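Local coordinates for malonyl CoA-acyl carrier protein transacylase (Burkholderia pseudomallei 1710b, PDB 3EZO) that probably transfers the malonyl group from malonyl-CoA to holo-acyl carrier protein, supplying the malonyl-ACP used in fatty acid synthesis, at residues A[75-80]-A[104-109]; A[99-104]-A[254-259]; A[120-125]-A[219-224]; A[233-238]-A[267-272]. One frame throughout, in Å; residues are numbered along the deposited sequence.

All four contacts lie in the acyl transferase domain. Contact 4 packs on the parallel sheet that has strand 233-234 outermost; contacts 1 to 3 join the helices beside it. Contacts 1 and 2 share helix 99-107 and the residue A104; their centres are 14 Å apart, and T103 packs on A76 between them. Along the chain their segments alternate, whereas contact 3 falls wholly between the two segments of contact 2, their centres about 11 Å apart, where R123 reaches Q256. Contact 4 crosses contact 2 in sequence and meets it through N237, which bonds Q256 and E101. Contact 2, beside the predicted active site, thus touches each of the others; contacts 1 and 4 also meet, where A108 packs on V234.

Contact 1: A[75-80]-A[104-109]; sequences AAYACY and ALVAAG
Y80 and A107 mark the nearest backbone approach between segments 75-80 and 104-109, with 7.2 Å between their CA atoms. Segment 75-80 lies within helix 65-85, while 104-109 takes in the last turn of helix 99-107. That helix closes with a Schellman motif: G109 has positive phi, and its N bonds back to V106 O at 3.0 Å.

Two tyrosines, one helical turn apart, reach across, and each receives an aliphatic group on a ring face. On Y77 the group is a methyl of V106, whose CG1 sits 3.6 Å from the centroid of the ring, 18° off the normal and displaced toward the rim; the closest ring atoms include CZ, 3.5 Å from that same CG1. The torsion of V106 explains the choice of branch, since CG1 stands anti to the backbone N (chi1 174°) and is the methyl presented to the ring. On Y80 the methyl is A107 CB, 3.8 Å from the ring centroid and more nearly over its middle, at 10° from the normal. Y77 is also met by the ring of F113, and V106 packs on F113 and A116, so helix 113-128 also packs on Y77 and V106. Y80 reaches P91 as well.

Both meetings qualify as CH-pi contacts, and the two segments bury 177 Å² together, held by methyls lying over ring faces. The polar atoms of the two segments do not bond across the gap, which implies that the fit of aliphatic groups against flat rings carries this helix-to-helix packing.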
loop_
_atom_site.group_PDB
_atom_site.type_symbol
_atom_site.label_atom_id
_atom_site.label_comp_id
_atom_site.label_asym_id
_atom_site.label_seq_id
_atom_site.Cartn_x
_atom_site.Cartn_y
_atom_site.Cartn_z
ATOM N N ALA A 75 10.691 -3.991 4.257
ATOM C CA ALA A 75 11.287 -4.550 3.042
ATOM C C ALA A 75 11.420 -3.498 1.964
ATOM O O ALA A 75 12.478 -3.374 1.316
ATOM C CB ALA A 75 10.453 -5.767 2.531
ATOM N N ALA A 76 10.342 -2.739 1.774
ATOM C CA ALA A 76 10.353 -1.644 0.806
ATOM C C ALA A 76 11.266 -0.530 1.236
ATOM O O ALA A 76 12.022 -0.019 0.405
ATOM C CB ALA A 76 8.942 -1.151 0.497
ATOM N N TYR A 77 11.281 -0.181 2.519
ATOM C CA TYR A 77 12.216 0.846 2.985
ATOM C C TYR A 77 13.690 0.399 2.895
ATOM O O TYR A 77 14.542 1.173 2.511
ATOM C CB TYR A 77 11.889 1.361 4.384
ATOM C CG TYR A 77 12.618 2.645 4.699
ATOM C CD1 TYR A 77 12.582 3.738 3.834
ATOM C CD2 TYR A 77 13.379 2.758 5.846
ATOM C CE1 TYR A 77 13.292 4.938 4.143
ATOM C CE2 TYR A 77 14.076 3.914 6.143
ATOM C CZ TYR A 77 14.044 4.988 5.292
ATOM O OH TYR A 77 14.746 6.117 5.673
ATOM N N ALA A 78 13.953 -0.859 3.197
ATOM C CA ALA A 78 15.266 -1.450 3.006
ATOM C C ALA A 78 15.724 -1.192 1.605
ATOM O O ALA A 78 16.888 -0.861 1.371
ATOM C CB ALA A 78 15.235 -2.990 3.291
ATOM N N CYS A 79 14.815 -1.366 0.656
ATOM C CA CYS A 79 15.140 -1.212 -0.742
ATOM C C CYS A 79 15.458 0.246 -1.077
ATOM O O CYS A 79 16.348 0.529 -1.913
ATOM C CB CYS A 79 14.017 -1.714 -1.634
ATOM S SG CYS A 79 13.799 -3.496 -1.708
ATOM N N TYR A 80 14.768 1.152 -0.409
ATOM C CA TYR A 80 15.007 2.588 -0.576
ATOM C C TYR A 80 16.366 2.968 -0.039
ATOM O O TYR A 80 17.095 3.713 -0.693
ATOM C CB TYR A 80 13.901 3.456 0.063
ATOM C CG TYR A 80 14.053 4.944 -0.272
ATOM C CD1 TYR A 80 13.743 5.406 -1.526
ATOM C CD2 TYR A 80 14.569 5.846 0.646
ATOM C CE1 TYR A 80 13.889 6.733 -1.866
ATOM C CE2 TYR A 80 14.732 7.194 0.320
ATOM C CZ TYR A 80 14.399 7.618 -0.944
ATOM O OH TYR A 80 14.542 8.932 -1.324
ATOM N N ALA A 104 6.360 5.656 1.877
ATOM C CA ALA A 104 6.555 6.866 1.138
ATOM C C ALA A 104 6.809 8.022 2.102
ATOM O O ALA A 104 7.729 8.799 1.885
ATOM C CB ALA A 104 5.290 7.150 0.272
ATOM N N LEU A 105 6.006 8.137 3.171
ATOM C CA LEU A 105 6.195 9.210 4.169
ATOM C C LEU A 105 7.542 9.119 4.876
ATOM O O LEU A 105 8.158 10.160 5.251
ATOM C CB LEU A 105 5.064 9.215 5.187
ATOM C CG LEU A 105 3.765 9.846 4.656
ATOM C CD1 LEU A 105 2.624 9.606 5.640
ATOM C CD2 LEU A 105 3.900 11.358 4.354
ATOM N N VAL A 106 8.002 7.883 5.066
ATOM C CA VAL A 106 9.310 7.661 5.665
ATOM C C VAL A 106 10.411 8.073 4.721
ATOM O O VAL A 106 11.287 8.814 5.117
ATOM C CB VAL A 106 9.551 6.197 6.100
ATOM C CG1 VAL A 106 11.024 6.039 6.589
ATOM C CG2 VAL A 106 8.542 5.786 7.182
ATOM N N ALA A 107 10.358 7.605 3.482
ATOM C CA ALA A 107 11.312 8.026 2.452
ATOM C C ALA A 107 11.346 9.559 2.315
ATOM O O ALA A 107 12.408 10.137 2.130
ATOM C CB ALA A 107 10.972 7.374 1.108
ATOM N N ALA A 108 10.179 10.209 2.431
ATOM C CA ALA A 108 10.040 11.689 2.313
ATOM C C ALA A 108 10.440 12.427 3.581
ATOM O O ALA A 108 10.380 13.649 3.642
ATOM C CB ALA A 108 8.533 12.078 1.927
ATOM N N GLY A 109 10.855 11.711 4.607
ATOM C CA GLY A 109 11.337 12.384 5.838
ATOM C C GLY A 109 10.207 12.902 6.721
ATOM O O GLY A 109 10.428 13.635 7.666
#

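Contact 2: A[99-104]-A[254-259]; sequences LGEYTA and VRQAAG
The amide of Q256 faces two neighbouring residues of helix 99-107, E101 with NE2 and Y102 with OE1, and meets them in different ways. The packing contact is with E101, whose CB is 3.5 Å from Q256 NE2; the side chains come from opposite directions, and the carboxylate and amide planes are 47° apart. Their hydrogen bonds go to other residues: E101 OE1 accepts from N237 N, while Q256 NE2 donates to N237 OD1 and S98 O.

The bridging interaction is made by water. It accepts from Y102 OH at 2.7 Å, in the plane of the ring, and donates to Q256 OE1 at 2.7 Å. Directly, that oxygen comes only to 3.8 Å from Y102 CE2, at the ring edge. R123 NH2 also bonds Q256 OE1, so both ends of the buried amide have polar partners, which should fix its rotation. The bend at chi2 (-147°) helps to set the amide in this position.

Backbone bonding adds a link to the predicted active site: Q256 O and G259 O both bond H207 ND1, and S98, the predicted active-site serine, sits just before L99 in what is probably a nucleophile elbow. Helix 113-128 flanks Y102, helix 212-223 covers V254 and A257, and N237 follows strand 233-234.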
loop_
_atom_site.group_PDB
_atom_site.type_symbol
_atom_site.label_atom_id
_atom_site.label_comp_id
_atom_site.label_asym_id
_atom_site.label_seq_id
_atom_site.Cartn_x
_atom_site.Cartn_y
_atom_site.Cartn_z
ATOM N N LEU A 99 -0.809 0.556 2.836
ATOM C CA LEU A 99 0.345 0.496 3.747
ATOM C C LEU A 99 1.557 1.228 3.172
ATOM O O LEU A 99 2.257 1.895 3.882
ATOM C CB LEU A 99 0.729 -0.962 4.044
ATOM C CG LEU A 99 1.908 -1.248 4.984
ATOM C CD1 LEU A 99 3.253 -1.197 4.217
ATOM C CD2 LEU A 99 1.933 -0.323 6.178
ATOM N N GLY A 100 1.776 1.112 1.879
ATOM C CA GLY A 100 2.898 1.733 1.214
ATOM C C GLY A 100 2.971 3.250 1.316
ATOM O O GLY A 100 4.048 3.840 1.076
ATOM N N GLU A 101 1.851 3.883 1.668
ATOM C CA GLU A 101 1.842 5.344 1.853
ATOM C C GLU A 101 2.710 5.716 3.047
ATOM O O GLU A 101 3.327 6.787 3.104
ATOM C CB GLU A 101 0.395 5.853 2.063
ATOM C CG GLU A 101 0.304 7.367 2.251
ATOM C CD GLU A 101 -1.063 7.928 1.864
ATOM O OE1 GLU A 101 -1.525 7.620 0.752
ATOM O OE2 GLU A 101 -1.644 8.703 2.656
ATOM N N TYR A 102 2.736 4.829 4.024
ATOM C CA TYR A 102 3.585 4.998 5.188
ATOM C C TYR A 102 5.052 4.978 4.810
ATOM O O TYR A 102 5.813 5.791 5.267
ATOM C CB TYR A 102 3.260 3.919 6.224
ATOM C CG TYR A 102 1.912 4.154 6.891
ATOM C CD1 TYR A 102 1.839 4.729 8.156
ATOM C CD2 TYR A 102 0.736 3.916 6.227
ATOM C CE1 TYR A 102 0.626 4.973 8.774
ATOM C CE2 TYR A 102 -0.511 4.164 6.832
ATOM C CZ TYR A 102 -0.554 4.700 8.110
ATOM O OH TYR A 102 -1.764 4.934 8.744
ATOM N N THR A 103 5.438 4.039 3.977
ATOM C CA THR A 103 6.828 3.898 3.513
ATOM C C THR A 103 7.267 5.174 2.721
ATOM O O THR A 103 8.383 5.681 2.848
ATOM C CB THR A 103 6.944 2.657 2.578
ATOM O OG1 THR A 103 6.163 1.568 3.086
ATOM C CG2 THR A 103 8.368 2.210 2.451
ATOM N N ALA A 104 6.360 5.656 1.877
ATOM C CA ALA A 104 6.555 6.866 1.138
ATOM C C ALA A 104 6.809 8.022 2.102
ATOM O O ALA A 104 7.729 8.799 1.885
ATOM C CB ALA A 104 5.290 7.150 0.272
ATOM N N VAL A 254 -5.515 8.860 8.724
ATOM C CA VAL A 254 -6.709 8.451 9.514
ATOM C C VAL A 254 -7.834 8.045 8.564
ATOM O O VAL A 254 -8.405 6.931 8.675
ATOM C CB VAL A 254 -7.147 9.588 10.494
ATOM C CG1 VAL A 254 -8.578 9.379 11.052
ATOM C CG2 VAL A 254 -6.122 9.773 11.629
ATOM N N ARG A 255 -8.129 8.912 7.584
ATOM C CA ARG A 255 -9.240 8.675 6.674
ATOM C C ARG A 255 -8.912 7.572 5.691
ATOM O O ARG A 255 -9.822 6.837 5.209
ATOM C CB ARG A 255 -9.664 9.969 5.976
ATOM C CG ARG A 255 -10.423 10.924 6.908
ATOM C CD ARG A 255 -10.918 12.212 6.209
ATOM N NE ARG A 255 -9.797 13.031 5.776
ATOM C CZ ARG A 255 -9.381 13.192 4.524
ATOM N NH1 ARG A 255 -10.016 12.626 3.528
ATOM N NH2 ARG A 255 -8.296 13.951 4.274
ATOM N N GLN A 256 -7.632 7.405 5.401
ATOM C CA GLN A 256 -7.213 6.390 4.422
ATOM C C GLN A 256 -7.740 4.997 4.762
ATOM O O GLN A 256 -8.130 4.248 3.874
ATOM C CB GLN A 256 -5.703 6.325 4.342
ATOM C CG GLN A 256 -5.119 5.440 3.228
ATOM C CD GLN A 256 -3.802 4.753 3.563
ATOM O OE1 GLN A 256 -3.630 4.157 4.641
ATOM N NE2 GLN A 256 -2.910 4.722 2.587
ATOM N N ALA A 257 -7.732 4.669 6.045
ATOM C CA ALA A 257 -7.988 3.309 6.484
ATOM C C ALA A 257 -9.413 2.875 6.197
ATOM O O ALA A 257 -9.658 1.676 6.012
ATOM C CB ALA A 257 -7.671 3.154 7.951
ATOM N N ALA A 258 -10.334 3.837 6.149
ATOM C CA ALA A 258 -11.745 3.527 6.013
ATOM C C ALA A 258 -12.287 4.204 4.767
ATOM O O ALA A 258 -13.508 4.364 4.638
ATOM C CB ALA A 258 -12.536 3.974 7.246
ATOM N N GLY A 259 -11.386 4.571 3.865
ATOM C CA GLY A 259 -11.760 5.223 2.600
ATOM C C GLY A 259 -10.983 4.664 1.426
ATOM O O GLY A 259 -10.009 3.921 1.620
HETATM O O HOH W 1 -4.012 4.524 7.298
#

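Contact 3: A[120-125]-A[219-224]; sequences VRFRAQ and REYLAG
F122 and Y221 come closest in backbone terms, with their CA atoms 8.2 Å apart, where helix 113-128 meets the last turn of helix 212-223. The motif is an offset (parallel-displaced) aromatic stack between two helices of the acyl transferase domain, at the protein surface and away from the predicted active site.

The evidence for stacking is that the ring centroids are 4.7 Å apart and the planes differ by 25°, so the rings are close to parallel without being eclipsed. The side chains slide past each other in opposite directions, and each ring therefore lies partly over the root of the other side chain. F122 CB stands 4.3 Å from the centroid of the Y221 ring, over its face. In return Y221 CB is 4.1 Å from the centroid of the F122 ring, although off-centre. These two CH-pi contacts flank the stack and come from the same displacement. In both residues CG is anti to the backbone N (chi1 -179° in F122 and -171° in Y221), a shared choice that extends each ring away from its own helix and across the gap.

Within helix 113-128, P118 and L119 also pack on Y221, so the tyrosine rests on more of that helix than F122 alone. L222 shares L119 and also packs on L253 and V254 of helix 246-256. R123, next to F122, does bond S98 OG. The stack itself buries most of the 118 Å² between the segments. Its tightest point is Y221 CD1, 3.5 Å from F122 CG, over the face of the phenylalanine ring and offset toward its rim.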
loop_
_atom_site.group_PDB
_atom_site.type_symbol
_atom_site.label_atom_id
_atom_site.label_comp_id
_atom_site.label_asym_id
_atom_site.label_seq_id
_atom_site.Cartn_x
_atom_site.Cartn_y
_atom_site.Cartn_z
ATOM N N VAL A 120 2.662 1.163 12.078
ATOM C CA VAL A 120 1.998 0.276 11.142
ATOM C C VAL A 120 1.605 -1.043 11.783
ATOM O O VAL A 120 0.611 -1.639 11.380
ATOM C CB VAL A 120 2.763 0.072 9.826
ATOM C CG1 VAL A 120 3.109 1.429 9.240
ATOM C CG2 VAL A 120 4.023 -0.814 10.041
ATOM N N ARG A 121 2.347 -1.486 12.795
ATOM C CA ARG A 121 1.884 -2.621 13.625
ATOM C C ARG A 121 0.538 -2.289 14.263
ATOM O O ARG A 121 -0.432 -3.064 14.193
ATOM C CB ARG A 121 2.892 -2.947 14.712
ATOM C CG ARG A 121 2.523 -4.140 15.555
ATOM C CD ARG A 121 3.693 -4.539 16.462
ATOM N NE ARG A 121 4.025 -3.450 17.395
ATOM C CZ ARG A 121 4.945 -3.506 18.356
ATOM N NH1 ARG A 121 5.667 -4.596 18.558
ATOM N NH2 ARG A 121 5.140 -2.447 19.112
ATOM N N PHE A 122 0.478 -1.116 14.873
ATOM C CA PHE A 122 -0.773 -0.651 15.459
ATOM C C PHE A 122 -1.889 -0.516 14.397
ATOM O O PHE A 122 -3.005 -0.991 14.596
ATOM C CB PHE A 122 -0.578 0.666 16.170
ATOM C CG PHE A 122 -1.843 1.168 16.799
ATOM C CD1 PHE A 122 -2.217 0.735 18.072
ATOM C CD2 PHE A 122 -2.719 2.010 16.086
ATOM C CE1 PHE A 122 -3.391 1.191 18.668
ATOM C CE2 PHE A 122 -3.906 2.436 16.665
ATOM C CZ PHE A 122 -4.241 2.018 17.949
ATOM N N ARG A 123 -1.568 0.098 13.253
ATOM C CA ARG A 123 -2.529 0.222 12.169
ATOM C C ARG A 123 -3.106 -1.151 11.807
ATOM O O ARG A 123 -4.319 -1.306 11.627
ATOM C CB ARG A 123 -1.860 0.808 10.935
ATOM C CG ARG A 123 -2.758 0.861 9.697
ATOM C CD ARG A 123 -1.997 1.577 8.553
ATOM N NE ARG A 123 -2.796 1.841 7.327
ATOM C CZ ARG A 123 -2.903 1.025 6.290
ATOM N NH1 ARG A 123 -2.341 -0.203 6.287
ATOM N NH2 ARG A 123 -3.605 1.412 5.241
ATOM N N ALA A 124 -2.230 -2.141 11.662
ATOM C CA ALA A 124 -2.677 -3.512 11.351
ATOM C C ALA A 124 -3.652 -4.021 12.402
ATOM O O ALA A 124 -4.717 -4.550 12.054
ATOM C CB ALA A 124 -1.487 -4.470 11.186
ATOM N N GLN A 125 -3.319 -3.842 13.671
ATOM C CA GLN A 125 -4.176 -4.283 14.792
ATOM C C GLN A 125 -5.562 -3.590 14.740
ATOM O O GLN A 125 -6.606 -4.264 14.840
ATOM C CB GLN A 125 -3.444 -4.038 16.135
ATOM C CG GLN A 125 -4.330 -3.714 17.395
ATOM C CD GLN A 125 -5.191 -4.884 17.855
ATOM O OE1 GLN A 125 -4.753 -6.060 17.849
ATOM N NE2 GLN A 125 -6.427 -4.571 18.275
ATOM N N ARG A 219 -6.341 7.939 14.789
ATOM C CA ARG A 219 -6.298 9.356 15.148
ATOM C C ARG A 219 -5.697 9.550 16.534
ATOM O O ARG A 219 -4.839 10.417 16.733
ATOM C CB ARG A 219 -7.687 10.008 15.063
ATOM C CG ARG A 219 -7.609 11.485 15.239
ATOM C CD ARG A 219 -8.993 12.145 15.344
ATOM N NE ARG A 219 -9.773 12.006 14.095
ATOM C CZ ARG A 219 -10.783 11.164 13.878
ATOM N NH1 ARG A 219 -11.166 10.261 14.774
ATOM N NH2 ARG A 219 -11.398 11.195 12.715
ATOM N N GLU A 220 -6.137 8.734 17.490
ATOM C CA GLU A 220 -5.575 8.783 18.838
ATOM C C GLU A 220 -4.094 8.441 18.823
ATOM O O GLU A 220 -3.274 9.138 19.429
ATOM C CB GLU A 220 -6.289 7.798 19.773
ATOM C CG GLU A 220 -7.715 8.142 20.008
ATOM C CD GLU A 220 -8.474 7.073 20.816
ATOM O OE1 GLU A 220 -7.963 5.921 20.996
ATOM O OE2 GLU A 220 -9.605 7.426 21.260
ATOM N N TYR A 221 -3.738 7.379 18.111
ATOM C CA TYR A 221 -2.316 6.974 18.029
ATOM C C TYR A 221 -1.452 8.051 17.362
ATOM O O TYR A 221 -0.411 8.432 17.875
ATOM C CB TYR A 221 -2.159 5.626 17.296
ATOM C CG TYR A 221 -0.750 5.071 17.380
ATOM C CD1 TYR A 221 -0.427 4.028 18.258
ATOM C CD2 TYR A 221 0.261 5.587 16.582
ATOM C CE1 TYR A 221 0.915 3.544 18.336
ATOM C CE2 TYR A 221 1.569 5.105 16.640
ATOM C CZ TYR A 221 1.887 4.088 17.511
ATOM O OH TYR A 221 3.206 3.642 17.520
ATOM N N LEU A 222 -1.880 8.567 16.226
ATOM C CA LEU A 222 -1.090 9.587 15.513
ATOM C C LEU A 222 -0.940 10.878 16.284
ATOM O O LEU A 222 -0.012 11.611 16.024
ATOM C CB LEU A 222 -1.674 9.855 14.116
ATOM C CG LEU A 222 -1.391 8.710 13.137
ATOM C CD1 LEU A 222 -2.345 8.678 11.988
ATOM C CD2 LEU A 222 0.077 8.782 12.653
ATOM N N ALA A 223 -1.834 11.154 17.240
ATOM C CA ALA A 223 -1.697 12.327 18.107
ATOM C C ALA A 223 -0.327 12.391 18.800
ATOM O O ALA A 223 0.205 13.483 19.063
ATOM C CB ALA A 223 -2.835 12.361 19.159
ATOM N N GLY A 224 0.234 11.229 19.120
ATOM C CA GLY A 224 1.527 11.169 19.757
ATOM C C GLY A 224 2.700 10.952 18.827
ATOM O O GLY A 224 3.802 10.759 19.316
#

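Contact 4: A[233-238]-A[267-272]; sequences SVVNNI and VQHIAR
V235 carries most of this contact, with both of its methyls facing helix 263-272 and each meeting a different residue there. CG2 lies over one face of the H269 imidazole, 4.1 Å from its centroid and 19° off the normal, a CH-pi contact. The methyl is offset toward the rim: it is 3.9 Å from H269 CG, on the side of the ring nearest the helix. The side chains pass in opposite directions, so the valine meets the base of the imidazole.

H269 itself stretches out with CG anti to the backbone N (chi1 175°), which carries the ring toward V235, and chi2 turns its face to the valine. Its other neighbours include I93 and V242.

The second methyl, V235 CG1, meets I270 in ordinary apolar packing, 4.0 Å from I270 CG1. For I270, CG1 is anti to the carbonyl carbon (chi1 -72°), and this brings the longer branch round to V235 although the CB bond does not point there directly.

V235 comes next to V234 of the weakly bonded outermost strand 233-234, its backbone bonds V94, and its side chain touches A95 on strand 93-96. Helix 263-272 therefore packs over one face of the parallel sheet near its outermost strand, a helix-on-sheet layer characteristic of the alpha/beta acyl transferase fold.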
loop_
_atom_site.group_PDB
_atom_site.type_symbol
_atom_site.label_atom_id
_atom_site.label_comp_id
_atom_site.label_asym_id
_atom_site.label_seq_id
_atom_site.Cartn_x
_atom_site.Cartn_y
_atom_site.Cartn_z
ATOM N N SER A 233 7.628 15.625 -2.280
ATOM C CA SER A 233 6.169 15.644 -2.428
ATOM C C SER A 233 5.611 14.232 -2.300
ATOM O O SER A 233 6.100 13.316 -2.961
ATOM C CB SER A 233 5.798 16.224 -3.796
ATOM O OG SER A 233 6.212 17.573 -3.848
ATOM N N VAL A 234 4.608 14.061 -1.440
ATOM C CA VAL A 234 3.864 12.813 -1.326
ATOM C C VAL A 234 2.417 13.059 -1.800
ATOM O O VAL A 234 1.737 13.946 -1.315
ATOM C CB VAL A 234 3.853 12.316 0.139
ATOM C CG1 VAL A 234 3.163 11.025 0.274
ATOM C CG2 VAL A 234 5.319 12.300 0.774
ATOM N N VAL A 235 1.941 12.262 -2.741
ATOM C CA VAL A 235 0.539 12.305 -3.137
ATOM C C VAL A 235 -0.246 11.210 -2.386
ATOM O O VAL A 235 0.132 10.042 -2.386
ATOM C CB VAL A 235 0.386 12.307 -4.703
ATOM C CG1 VAL A 235 1.023 11.109 -5.409
ATOM C CG2 VAL A 235 -1.083 12.476 -5.079
ATOM N N ASN A 236 -1.295 11.600 -1.669
ATOM C CA ASN A 236 -2.003 10.648 -0.794
ATOM C C ASN A 236 -3.103 9.867 -1.490
ATOM O O ASN A 236 -3.674 10.292 -2.509
ATOM C CB ASN A 236 -2.446 11.288 0.551
ATOM C CG ASN A 236 -3.441 12.442 0.404
ATOM O OD1 ASN A 236 -4.307 12.429 -0.447
ATOM N ND2 ASN A 236 -3.313 13.428 1.268
ATOM N N ASN A 237 -3.384 8.690 -0.949
ATOM C CA ASN A 237 -4.353 7.775 -1.522
ATOM C C ASN A 237 -5.773 8.321 -1.428
ATOM O O ASN A 237 -6.578 8.116 -2.306
ATOM C CB ASN A 237 -4.348 6.458 -0.763
ATOM C CG ASN A 237 -3.111 5.610 -0.987
ATOM O OD1 ASN A 237 -2.892 4.653 -0.247
ATOM N ND2 ASN A 237 -2.344 5.897 -2.011
ATOM N N ILE A 238 -6.084 8.945 -0.315
ATOM C CA ILE A 238 -7.480 9.323 0.020
ATOM C C ILE A 238 -7.953 10.525 -0.806
ATOM O O ILE A 238 -9.048 10.496 -1.373
ATOM C CB ILE A 238 -7.660 9.539 1.531
ATOM C CG1 ILE A 238 -9.165 9.586 1.912
ATOM C CG2 ILE A 238 -6.908 10.792 2.031
ATOM C CD1 ILE A 238 -9.874 8.250 1.958
ATOM N N VAL A 267 -1.126 7.864 -9.584
ATOM C CA VAL A 267 -0.228 7.656 -10.732
ATOM C C VAL A 267 -0.435 8.727 -11.819
ATOM O O VAL A 267 0.530 9.278 -12.331
ATOM C CB VAL A 267 -0.387 6.234 -11.330
ATOM C CG1 VAL A 267 0.416 6.097 -12.605
ATOM C CG2 VAL A 267 0.049 5.124 -10.292
ATOM N N GLN A 268 -1.696 9.042 -12.133
ATOM C CA GLN A 268 -1.989 10.088 -13.093
ATOM C C GLN A 268 -1.523 11.445 -12.614
ATOM O O GLN A 268 -1.060 12.247 -13.411
ATOM C CB GLN A 268 -3.487 10.114 -13.386
ATOM C CG GLN A 268 -3.940 8.829 -14.066
ATOM C CD GLN A 268 -5.422 8.747 -14.238
ATOM O OE1 GLN A 268 -6.199 9.304 -13.447
ATOM N NE2 GLN A 268 -5.840 8.039 -15.297
ATOM N N HIS A 269 -1.623 11.688 -11.302
ATOM C CA HIS A 269 -1.158 12.938 -10.703
ATOM C C HIS A 269 0.340 13.051 -10.940
ATOM O O HIS A 269 0.837 14.119 -11.339
ATOM C CB HIS A 269 -1.482 13.007 -9.208
ATOM C CG HIS A 269 -0.924 14.209 -8.539
ATOM N ND1 HIS A 269 -1.696 15.302 -8.219
ATOM C CD2 HIS A 269 0.345 14.517 -8.169
ATOM C CE1 HIS A 269 -0.934 16.216 -7.643
ATOM N NE2 HIS A 269 0.313 15.771 -7.622
ATOM N N ILE A 270 1.044 11.942 -10.715
ATOM C CA ILE A 270 2.508 11.892 -10.879
ATOM C C ILE A 270 2.890 12.215 -12.327
ATOM O O ILE A 270 3.762 13.039 -12.561
ATOM C CB ILE A 270 3.076 10.505 -10.415
ATOM C CG1 ILE A 270 3.005 10.436 -8.864
ATOM C CG2 ILE A 270 4.483 10.306 -10.976
ATOM C CD1 ILE A 270 3.150 9.058 -8.290
ATOM N N ALA A 271 2.214 11.569 -13.275
ATOM C CA ALA A 271 2.400 11.821 -14.695
ATOM C C ALA A 271 2.154 13.279 -15.074
ATOM O O ALA A 271 2.897 13.823 -15.891
ATOM C CB ALA A 271 1.499 10.945 -15.508
ATOM N N ARG A 272 1.111 13.908 -14.513
ATOM C CA ARG A 272 0.805 15.329 -14.841
ATOM C C ARG A 272 1.860 16.270 -14.283
ATOM O O ARG A 272 1.941 17.408 -14.706
ATOM C CB ARG A 272 -0.594 15.779 -14.339
ATOM C CG ARG A 272 -1.722 15.174 -15.122
ATOM C CD ARG A 272 -3.053 15.907 -14.900
ATOM N NE ARG A 272 -3.319 15.864 -13.482
ATOM C CZ ARG A 272 -3.919 14.850 -12.870
ATOM N NH1 ARG A 272 -4.377 13.818 -13.564
ATOM N NH2 ARG A 272 -4.078 14.890 -11.555
#